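Side-chain contacts in Sn-glycerol-3-phosphate ABC transporter substrate-binding protein UspB (Mycobacterium tuberculosis, PDB 4MFI), which acts as the substrate-binding subunit of an ABC transporter and binds glycerophosphocholine, probably delivering it for uptake: residues A254-I257 / A258-F261; G274-A277 / G278-S282; R367-V370 / A371-L375. One frame throughout, in Å; residues are numbered along the deposited sequence.

Contact 1. Residues A254-I257 / A258-F261; sequences ANDI and ANEF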
loop_
_atom_site.group_PDB
_atom_site.type_symbol
_atom_site.label_atom_id
_atom_site.label_comp_id
_atom_site.label_asym_id
_atom_site.label_seq_id
_atom_site.Cartn_x
_atom_site.Cartn_y
_atom_site.Cartn_z
ATOM N N ALA A 254 0.570 19.031 0.667
ATOM C CA ALA A 254 1.856 19.001 1.360
ATOM C C ALA A 254 2.882 18.314 0.486
ATOM O O ALA A 254 2.583 17.295 -0.126
ATOM C CB ALA A 254 1.718 18.252 2.677
ATOM N N ASN A 255 4.097 18.845 0.434
ATOM C CA ASN A 255 5.145 18.169 -0.322
ATOM C C ASN A 255 5.664 16.940 0.417
ATOM O O ASN A 255 5.492 15.810 -0.045
ATOM C CB ASN A 255 6.294 19.119 -0.652
ATOM C CG ASN A 255 7.447 18.418 -1.357
ATOM O OD1 ASN A 255 7.264 17.382 -2.000
ATOM N ND2 ASN A 255 8.644 18.980 -1.232
ATOM N N ASP A 256 6.304 17.158 1.560
ATOM C CA ASP A 256 6.793 16.048 2.380
ATOM C C ASP A 256 5.830 15.907 3.543
ATOM O O ASP A 256 6.044 16.472 4.621
ATOM C CB ASP A 256 8.221 16.305 2.875
ATOM C CG ASP A 256 8.832 15.092 3.585
ATOM O OD1 ASP A 256 8.083 14.247 4.125
ATOM O OD2 ASP A 256 10.075 14.994 3.623
ATOM N N ILE A 257 4.768 15.143 3.320
ATOM C CA ILE A 257 3.649 15.128 4.248
ATOM C C ILE A 257 4.009 14.640 5.654
ATOM O O ILE A 257 3.570 15.230 6.644
ATOM C CB ILE A 257 2.437 14.360 3.659
ATOM C CG1 ILE A 257 1.178 14.625 4.482
ATOM C CG2 ILE A 257 2.730 12.864 3.505
ATOM C CD1 ILE A 257 -0.074 14.142 3.800
ATOM N N ALA A 258 4.813 13.588 5.750
ATOM C CA ALA A 258 5.195 13.055 7.055
ATOM C C ALA A 258 5.993 14.093 7.826
ATOM O O ALA A 258 5.768 14.317 9.018
ATOM C CB ALA A 258 5.997 11.784 6.898
ATOM N N ASN A 259 6.925 14.730 7.136
ATOM C CA ASN A 259 7.723 15.781 7.736
ATOM C C ASN A 259 6.920 17.042 8.094
ATOM O O ASN A 259 7.151 17.664 9.134
ATOM C CB ASN A 259 8.878 16.120 6.807
ATOM C CG ASN A 259 9.985 16.810 7.513
ATOM O OD1 ASN A 259 10.697 16.212 8.320
ATOM N ND2 ASN A 259 10.145 18.086 7.224
ATOM N N GLU A 260 5.982 17.431 7.237
ATOM C CA GLU A 260 5.147 18.589 7.553
ATOM C C GLU A 260 4.273 18.329 8.770
ATOM O O GLU A 260 4.015 19.234 9.564
ATOM C CB GLU A 260 4.306 19.012 6.346
ATOM C CG GLU A 260 5.126 19.714 5.271
ATOM C CD GLU A 260 4.269 20.334 4.187
ATOM O OE1 GLU A 260 3.081 20.622 4.446
ATOM O OE2 GLU A 260 4.788 20.537 3.071
ATOM N N PHE A 261 3.819 17.092 8.930
ATOM C CA PHE A 261 3.095 16.741 10.139
ATOM C C PHE A 261 4.027 16.739 11.357
ATOM O O PHE A 261 3.719 17.341 12.391
ATOM C CB PHE A 261 2.391 15.384 10.027
ATOM C CG PHE A 261 1.710 14.991 11.298
ATOM C CD1 PHE A 261 0.505 15.583 11.653
ATOM C CD2 PHE A 261 2.298 14.089 12.174
ATOM C CE1 PHE A 261 -0.120 15.266 12.847
ATOM C CE2 PHE A 261 1.682 13.766 13.370
ATOM C CZ PHE A 261 0.466 14.350 13.705
HETATM O O HOH W 1 4.433 21.865 1.063
HETATM O O HOH W 2 6.300 12.257 3.474
HETATM O O HOH W 3 7.089 19.707 2.606
#

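Contact 2. Residues G274-A277 / G278-S282; sequences GSLA and GITAS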
loop_
_atom_site.group_PDB
_atom_site.type_symbol
_atom_site.label_atom_id
_atom_site.label_comp_id
_atom_site.label_asym_id
_atom_site.label_seq_id
_atom_site.Cartn_x
_atom_site.Cartn_y
_atom_site.Cartn_z
ATOM N N GLY A 274 4.036 3.370 7.058
ATOM C CA GLY A 274 5.482 3.318 6.935
ATOM C C GLY A 274 6.182 4.553 7.474
ATOM O O GLY A 274 7.395 4.534 7.707
ATOM N N SER A 275 5.422 5.627 7.672
ATOM C CA SER A 275 5.973 6.870 8.198
ATOM C C SER A 275 5.898 6.955 9.714
ATOM O O SER A 275 6.410 7.908 10.305
ATOM C CB SER A 275 5.254 8.074 7.588
ATOM O OG SER A 275 5.542 8.175 6.206
ATOM N N LEU A 276 5.267 5.969 10.347
ATOM C CA LEU A 276 5.034 6.024 11.790
ATOM C C LEU A 276 6.324 6.139 12.610
ATOM O O LEU A 276 6.421 6.984 13.502
ATOM C CB LEU A 276 4.187 4.831 12.258
ATOM C CG LEU A 276 3.858 4.749 13.752
ATOM C CD1 LEU A 276 3.146 6.013 14.243
ATOM C CD2 LEU A 276 3.016 3.514 14.056
ATOM N N ALA A 277 7.321 5.320 12.295
ATOM C CA ALA A 277 8.573 5.358 13.045
ATOM C C ALA A 277 9.270 6.718 12.928
ATOM O O ALA A 277 9.775 7.260 13.920
ATOM C CB ALA A 277 9.495 4.242 12.598
ATOM N N GLY A 278 9.287 7.275 11.720
ATOM C CA GLY A 278 9.923 8.562 11.484
ATOM C C GLY A 278 9.227 9.710 12.196
ATOM O O GLY A 278 9.879 10.585 12.777
ATOM N N ILE A 279 7.899 9.713 12.146
ATOM C CA ILE A 279 7.121 10.722 12.849
ATOM C C ILE A 279 7.325 10.603 14.361
ATOM O O ILE A 279 7.499 11.605 15.055
ATOM C CB ILE A 279 5.628 10.620 12.473
ATOM C CG1 ILE A 279 5.440 10.982 10.992
ATOM C CG2 ILE A 279 4.785 11.512 13.371
ATOM C CD1 ILE A 279 4.081 10.622 10.429
ATOM N N THR A 280 7.330 9.374 14.867
ATOM C CA THR A 280 7.540 9.157 16.295
ATOM C C THR A 280 8.889 9.720 16.745
ATOM O O THR A 280 8.998 10.335 17.810
ATOM C CB THR A 280 7.455 7.662 16.650
ATOM O OG1 THR A 280 6.180 7.157 16.245
ATOM C CG2 THR A 280 7.624 7.457 18.155
ATOM N N ALA A 281 9.913 9.527 15.921
ATOM C CA ALA A 281 11.259 9.980 16.258
ATOM C C ALA A 281 11.435 11.498 16.173
ATOM O O ALA A 281 12.294 12.059 16.850
ATOM C CB ALA A 281 12.282 9.280 15.376
ATOM N N SER A 282 10.624 12.154 15.346
ATOM C CA SER A 282 10.802 13.575 15.046
ATOM C C SER A 282 9.832 14.509 15.767
ATOM O O SER A 282 10.169 15.661 16.047
ATOM C CB SER A 282 10.677 13.810 13.537
ATOM O OG SER A 282 11.807 13.317 12.850
HETATM O O HOH W 4 9.294 5.893 9.277
#

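Contact 3. Residues R367-V370 / A371-L375; sequences RARV and ALDQL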
loop_
_atom_site.group_PDB
_atom_site.type_symbol
_atom_site.label_atom_id
_atom_site.label_comp_id
_atom_site.label_asym_id
_atom_site.label_seq_id
_atom_site.Cartn_x
_atom_site.Cartn_y
_atom_site.Cartn_z
ATOM N N ARG A 367 0.413 2.672 18.895
ATOM C CA ARG A 367 0.083 3.215 17.579
ATOM C C ARG A 367 0.378 2.173 16.497
ATOM O O ARG A 367 -0.276 2.135 15.445
ATOM C CB ARG A 367 0.813 4.542 17.335
ATOM C CG ARG A 367 0.271 5.688 18.194
ATOM C CD ARG A 367 1.008 7.004 17.958
ATOM N NE ARG A 367 2.388 6.929 18.425
ATOM C CZ ARG A 367 2.962 7.796 19.256
ATOM N NH1 ARG A 367 4.226 7.619 19.619
ATOM N NH2 ARG A 367 2.288 8.846 19.712
ATOM N N ALA A 368 1.342 1.301 16.780
ATOM C CA ALA A 368 1.558 0.126 15.947
ATOM C C ALA A 368 0.333 -0.780 16.042
ATOM O O ALA A 368 -0.055 -1.413 15.056
ATOM C CB ALA A 368 2.816 -0.615 16.374
ATOM N N ARG A 369 -0.301 -0.820 17.214
ATOM C CA ARG A 369 -1.542 -1.595 17.355
ATOM C C ARG A 369 -2.719 -0.983 16.579
ATOM O O ARG A 369 -3.533 -1.718 16.011
ATOM C CB ARG A 369 -1.926 -1.819 18.821
ATOM C CG ARG A 369 -2.940 -2.953 18.994
ATOM C CD ARG A 369 -3.583 -2.985 20.374
ATOM N NE ARG A 369 -2.632 -3.252 21.452
ATOM C CZ ARG A 369 -2.162 -4.458 21.774
ATOM N NH1 ARG A 369 -2.529 -5.533 21.082
ATOM N NH2 ARG A 369 -1.309 -4.589 22.783
ATOM N N VAL A 370 -2.816 0.346 16.537
ATOM C CA VAL A 370 -3.838 0.985 15.699
ATOM C C VAL A 370 -3.690 0.545 14.240
ATOM O O VAL A 370 -4.673 0.166 13.588
ATOM C CB VAL A 370 -3.783 2.523 15.789
ATOM C CG1 VAL A 370 -4.683 3.167 14.731
ATOM C CG2 VAL A 370 -4.170 2.982 17.187
ATOM N N ALA A 371 -2.460 0.568 13.736
ATOM C CA ALA A 371 -2.197 0.151 12.360
ATOM C C ALA A 371 -2.575 -1.317 12.142
ATOM O O ALA A 371 -3.151 -1.671 11.112
ATOM C CB ALA A 371 -0.734 0.392 12.005
ATOM N N LEU A 372 -2.242 -2.162 13.116
ATOM C CA LEU A 372 -2.599 -3.573 13.086
ATOM C C LEU A 372 -4.100 -3.781 13.031
ATOM O O LEU A 372 -4.611 -4.567 12.223
ATOM C CB LEU A 372 -2.099 -4.243 14.363
ATOM C CG LEU A 372 -0.727 -4.882 14.371
ATOM C CD1 LEU A 372 -0.810 -6.233 15.059
ATOM C CD2 LEU A 372 -0.288 -5.057 12.959
ATOM N N ASP A 373 -4.805 -3.089 13.918
ATOM C CA ASP A 373 -6.235 -3.302 14.086
ATOM C C ASP A 373 -7.055 -2.843 12.888
ATOM O O ASP A 373 -8.194 -3.273 12.712
ATOM C CB ASP A 373 -6.722 -2.629 15.370
ATOM C CG ASP A 373 -6.213 -3.329 16.624
ATOM O OD1 ASP A 373 -5.744 -4.484 16.529
ATOM O OD2 ASP A 373 -6.285 -2.722 17.711
ATOM N N GLN A 374 -6.472 -1.994 12.050
ATOM C CA GLN A 374 -7.177 -1.545 10.855
ATOM C C GLN A 374 -7.165 -2.589 9.729
ATOM O O GLN A 374 -7.993 -2.530 8.820
ATOM C CB GLN A 374 -6.605 -0.212 10.354
ATOM C CG GLN A 374 -7.456 0.422 9.265
ATOM C CD GLN A 374 -7.000 1.799 8.820
ATOM O OE1 GLN A 374 -7.824 2.616 8.414
ATOM N NE2 GLN A 374 -5.693 2.059 8.872
ATOM N N LEU A 375 -6.235 -3.542 9.776
ATOM C CA LEU A 375 -6.097 -4.516 8.680
ATOM C C LEU A 375 -7.370 -5.274 8.232
ATOM O O LEU A 375 -7.581 -5.453 7.027
ATOM C CB LEU A 375 -4.946 -5.497 8.957
ATOM C CG LEU A 375 -3.556 -4.912 8.685
ATOM C CD1 LEU A 375 -2.449 -5.871 9.101
ATOM C CD2 LEU A 375 -3.401 -4.535 7.219
HETATM O O HOH W 5 -4.296 -5.821 18.654
#

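Contact 1. Residues A254-I257 / A258-F261
Ala258 and Asp256 are joined by a water molecule: it accepts from Ala258 N at 3.0 Å and donates to Asp256 OD1 at 2.8 Å. The methyl of Ala258 touches Ser275. At Asn259 the link becomes direct, because its backbone N gives a hydrogen bond of 3.3 Å to the same Asp256 OD1. This N-H points fairly straight at the oxygen but reaches it from above the carboxylate, 59° out of its plane. The first torsion of Asp256 makes this possible: with CG opposite the backbone N (chi1 -173°), the carboxylate folds over the first turn and lies against Asn259 CB, which is 3.4 Å from Asp256 CG. One oxygen thus serves two donors, and the carboxylate is probably steadied by the N-H groups at the helix start.

Glu260 engages the loop with both its ends. Its N donates to Asp256 O over 2.8 Å, nearly in line with the carbonyl, while its side chain runs extended beyond CG, back past that carbonyl to the residues before the helix. There the carboxylate splits its work. OE1 sits 3.3 Å from the methyl carbon Ala254 CB, and OE2 takes a bent hydrogen bond of 3.2 Å from Asn255 N, again from above the carboxylate plane. Phe261 closes the turn through the bond from its N to Ile257 O, 3.0 Å long, and sends its ring away towards Ile279, whereas Ile257 packs on Ala269 and Ala271 of strand 268-272. The whole is an aspartate N-cap, with a glutamate from the first turn reaching back to the backbone of the preceding loop, where strand 251-254 gives way to helix 257-262 in the alpha/beta fold of a solute-binding protein.

Contact 2. Residues G274-A277 / G278-S282
Leu276 O is gripped twice by Thr280. The backbone N of Thr280 donates to it at 2.9 Å, and the hydroxyl OG1 donates to it at 2.8 Å. This is the familiar way for a threonine inside an alpha-helix to turn its hydroxyl back on the carbonyl four residues earlier, here in helix 276-282, which joins strands 268-272 and 287-290 of the mixed sheet. The two donors come from different directions. The N-H lies 20° from the carbonyl plane, while the hydroxyl stands well above it, 40° out and not on a lone pair. A chi1 of -58° sets OG1 beside the backbone N of Thr280, within reach of the preceding turn, and the carbonyl is thereby held by main chain and side chain together. Leu276 CD1 also approaches the hydroxyl, 3.8 Å from Thr280 OG1, as the two side chains cross at an angle.

One residue back, Ile279 pairs with Ser275. Its N makes a straight bond of 3.0 Å to Ser275 O; its CG1 sits just past that oxygen, 3.3 Å from Ser275 O, and CD1 reaches on to Ser275 CB at 4.0 Å. Leu276, Ile279 and Thr280 all touch Phe287, and Ile279 and Leu276 also touch Tyr158 of strand 144-160, so the inner side of the helix is packed against neighbouring elements. Ala277 O accepts from Ala281 N in the next backbone bond of the helix, and near its start a single water donates to Gly274 O and accepts from Gly278 N, at 2.8 Å from each.

Contact 3. Residues R367-V370 / A371-L375
Arg367 O accepts from Ala371 N at 3.2 Å, one of four consecutive i to i+4 backbone bonds that join the two segments. Ala368 O then takes Leu372 N at 3.0 Å, and Arg369 O takes Asp373 N at 2.8 Å. The last in the run, Gln374 N to Val370 O, is weak.

On the outer side Arg369 and Asp373 lie one turn apart without forming a salt bridge. Asp373 OD2 rests against the aliphatic part of the arginine, 3.6 Å from Arg369 CG. Beyond CG the arginine chain bends at chi3 (-64°), and Arg369 NE stays 5.3 Å from Asp373 OD2. The guanidinium and carboxylate planes are 32° apart. A water spans them instead, in plane at the guanidinium edge, accepting from Arg369 NH1 and donating to Asp373 OD1.

Helix 366-374 is packed between helix 356-364 and the mixed sheet of this alpha/beta binding protein. Leu372 touches Leu362 and Glu358 of that helix, while Val370 meets Leu156 of strand 144-160. Gln374 extends the same way: its OE1 accepts from Leu292 N and its NE2 donates to Pro155 O.

The three contacts follow one another along the chain in numerical order, each at or within a short helix. Helices 257-262 and 276-282 are separated by strand 268-272, and the centres of contacts 1 and 2 lie about 12 Å apart; the two helices touch directly. Contact 3, much later in the sequence, returns to the other flank of helix 276-282, its centre about 15 Å from that of contact 2, where Arg367 packs on Leu276 and Thr280. Contacts 1 and 3 do not touch, their nearest atoms being about 8 Å apart. Contact 2 therefore sits in the middle, and two successive helices and one from much later in the chain are packed side by side against strands of one mixed sheet.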